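Local coordinates for ankyrin repeat and SAM domain-containing protein 3 (Homo sapiens, PDB 4NL9), which mediates homooligomerization through its SAM domain, the part crystallised here, and may take part in vasopressin signalling in the kidney, at residues L24-E29 against K46-T51. The protein carries 1 engineered substitution. Residues are numbered along the deposited sequence; the frame is centred on the assembly and turned at random.
Sequences LQVFEE and KEIGIT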
# COMPACT_ATOMS: atom_id res chain seq x y z
N LEU A 24 -3.77 -14.25 -3.12
CA LEU A 24 -2.95 -15.35 -3.64
C LEU A 24 -3.67 -16.12 -4.75
O LEU A 24 -3.08 -16.42 -5.78
CB LEU A 24 -2.53 -16.30 -2.52
CG LEU A 24 -1.75 -17.55 -2.96
CD1 LEU A 24 -0.40 -17.20 -3.59
CD2 LEU A 24 -1.55 -18.52 -1.80
N GLN A 25 -4.94 -16.45 -4.55
CA GLN A 25 -5.63 -17.27 -5.54
C GLN A 25 -5.88 -16.52 -6.85
O GLN A 25 -5.93 -17.13 -7.91
CB GLN A 25 -6.92 -17.87 -4.97
CG GLN A 25 -6.66 -18.81 -3.79
CD GLN A 25 -7.77 -19.82 -3.57
OE1 GLN A 25 -8.96 -19.49 -3.57
NE2 GLN A 25 -7.39 -21.08 -3.37
N VAL A 26 -5.99 -15.19 -6.78
CA VAL A 26 -6.08 -14.40 -8.00
C VAL A 26 -4.81 -14.57 -8.83
O VAL A 26 -4.87 -14.80 -10.05
CB VAL A 26 -6.35 -12.92 -7.71
CG1 VAL A 26 -6.15 -12.10 -8.95
CG2 VAL A 26 -7.77 -12.73 -7.19
N PHE A 27 -3.65 -14.50 -8.18
CA PHE A 27 -2.39 -14.71 -8.89
C PHE A 27 -2.28 -16.14 -9.42
O PHE A 27 -1.87 -16.35 -10.58
CB PHE A 27 -1.19 -14.36 -8.00
CG PHE A 27 -1.01 -12.89 -7.76
CD1 PHE A 27 -0.66 -12.04 -8.80
CD2 PHE A 27 -1.20 -12.35 -6.49
CE1 PHE A 27 -0.50 -10.68 -8.59
CE2 PHE A 27 -1.04 -10.99 -6.28
CZ PHE A 27 -0.70 -10.15 -7.33
N GLU A 28 -2.65 -17.11 -8.60
CA GLU A 28 -2.54 -18.51 -9.00
C GLU A 28 -3.40 -18.82 -10.22
O GLU A 28 -2.99 -19.57 -11.10
CB GLU A 28 -2.89 -19.44 -7.83
CG GLU A 28 -1.80 -19.46 -6.77
CD GLU A 28 -2.13 -20.38 -5.61
OE1 GLU A 28 -3.32 -20.74 -5.45
OE2 GLU A 28 -1.20 -20.75 -4.86
N GLU A 29 -4.58 -18.21 -10.27
CA GLU A 29 -5.49 -18.43 -11.40
C GLU A 29 -4.91 -17.86 -12.70
O GLU A 29 -5.24 -18.34 -13.80
CB GLU A 29 -6.87 -17.83 -11.08
CG GLU A 29 -7.90 -17.98 -12.18
CD GLU A 29 -8.28 -19.43 -12.43
OE1 GLU A 29 -8.12 -20.25 -11.51
OE2 GLU A 29 -8.73 -19.73 -13.56
N LYS A 46 -2.86 -3.79 -11.16
CA LYS A 46 -4.22 -3.28 -11.28
C LYS A 46 -5.02 -4.13 -12.28
O LYS A 46 -6.16 -4.53 -12.00
CB LYS A 46 -4.18 -1.81 -11.70
CG LYS A 46 -5.53 -1.14 -11.77
CD LYS A 46 -5.34 0.32 -12.13
CE LYS A 46 -6.65 1.01 -12.38
NZ LYS A 46 -6.41 2.47 -12.58
N GLU A 47 -4.41 -4.45 -13.41
CA GLU A 47 -5.04 -5.25 -14.46
C GLU A 47 -5.45 -6.66 -14.00
O GLU A 47 -6.45 -7.20 -14.48
CB GLU A 47 -4.08 -5.32 -15.65
CG GLU A 47 -4.57 -6.08 -16.85
CD GLU A 47 -3.50 -6.16 -17.94
OE1 GLU A 47 -2.32 -6.45 -17.62
OE2 GLU A 47 -3.85 -5.93 -19.11
N ILE A 48 -4.66 -7.24 -13.10
CA ILE A 48 -4.95 -8.58 -12.55
C ILE A 48 -6.11 -8.55 -11.54
O ILE A 48 -6.78 -9.56 -11.30
CB ILE A 48 -3.65 -9.17 -11.91
CG1 ILE A 48 -2.64 -9.55 -12.99
CG2 ILE A 48 -3.94 -10.40 -11.05
CD1 ILE A 48 -1.24 -9.82 -12.46
N GLY A 49 -6.35 -7.38 -10.94
CA GLY A 49 -7.43 -7.25 -9.98
C GLY A 49 -7.02 -6.70 -8.63
O GLY A 49 -7.81 -6.71 -7.69
N ILE A 50 -5.78 -6.21 -8.52
CA ILE A 50 -5.36 -5.57 -7.28
C ILE A 50 -5.74 -4.10 -7.42
O ILE A 50 -4.90 -3.26 -7.77
CB ILE A 50 -3.85 -5.73 -6.99
CG1 ILE A 50 -3.36 -7.15 -7.28
CG2 ILE A 50 -3.54 -5.36 -5.54
CD1 ILE A 50 -4.16 -8.26 -6.59
N THR A 51 -7.01 -3.80 -7.18
CA THR A 51 -7.55 -2.48 -7.53
C THR A 51 -7.49 -1.47 -6.41
O THR A 51 -7.62 -0.27 -6.67
CB THR A 51 -9.01 -2.57 -8.03
OG1 THR A 51 -9.89 -2.88 -6.94
CG2 THR A 51 -9.15 -3.62 -9.11
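Phe27 is one of the buried side chains in the hydrophobic core of the SAM domain, a small five-helix bundle; it reaches from helix 24-29 to Ile48, the last residue of helix 42-48, and to Ile50 in the turn just beyond. The ring enters with its far end: CE1 lies 4.0 Å from Ile48 CD1, and CZ is equally far, 4.0 Å, from Ile50 CG1. Each isoleucine side chain crosses that of Phe27 at about a right angle. With CG anti to its own carbonyl carbon (chi1 -72°), the phenyl group is carried from the helix flank toward this pair. Val26, one residue back, makes the tightest touch: its CG1 sits 3.5 Å from Ile48 CG2, snug for two methyls, and the same CG1 is 3.5 Å from Ile48 O. Ile48 thus divides its branches, CG2 meeting Val26 and CD1 meeting Phe27.

The chain turns between the two isoleucines. Gly49 ends the helix in a Schellman motif with positive phi (125°), its N bonded to Lys46 O at 3.0 Å, and Ile50 follows as the centre of an inverse gamma turn. With the turn at Gly49, the ends of the side chains before and after it both reach the Phe27 ring. Leu11 and Leu15 of helix 11-17 and Met59 of helix 53-65 also pack on Phe27, while Phe37 meets it edge-to-face. Replacing Phe27 by an alanine would probably open a gap beside Ile48 and Ile50 and leave Phe37 without this edge-to-face neighbour.

No hydrogen bond or salt bridge spans the two segments, so their hold on each other rests on van der Waals fit between apolar groups, buried at Phe27 and Ile50 and partly open to solvent at Val26 and Ile48.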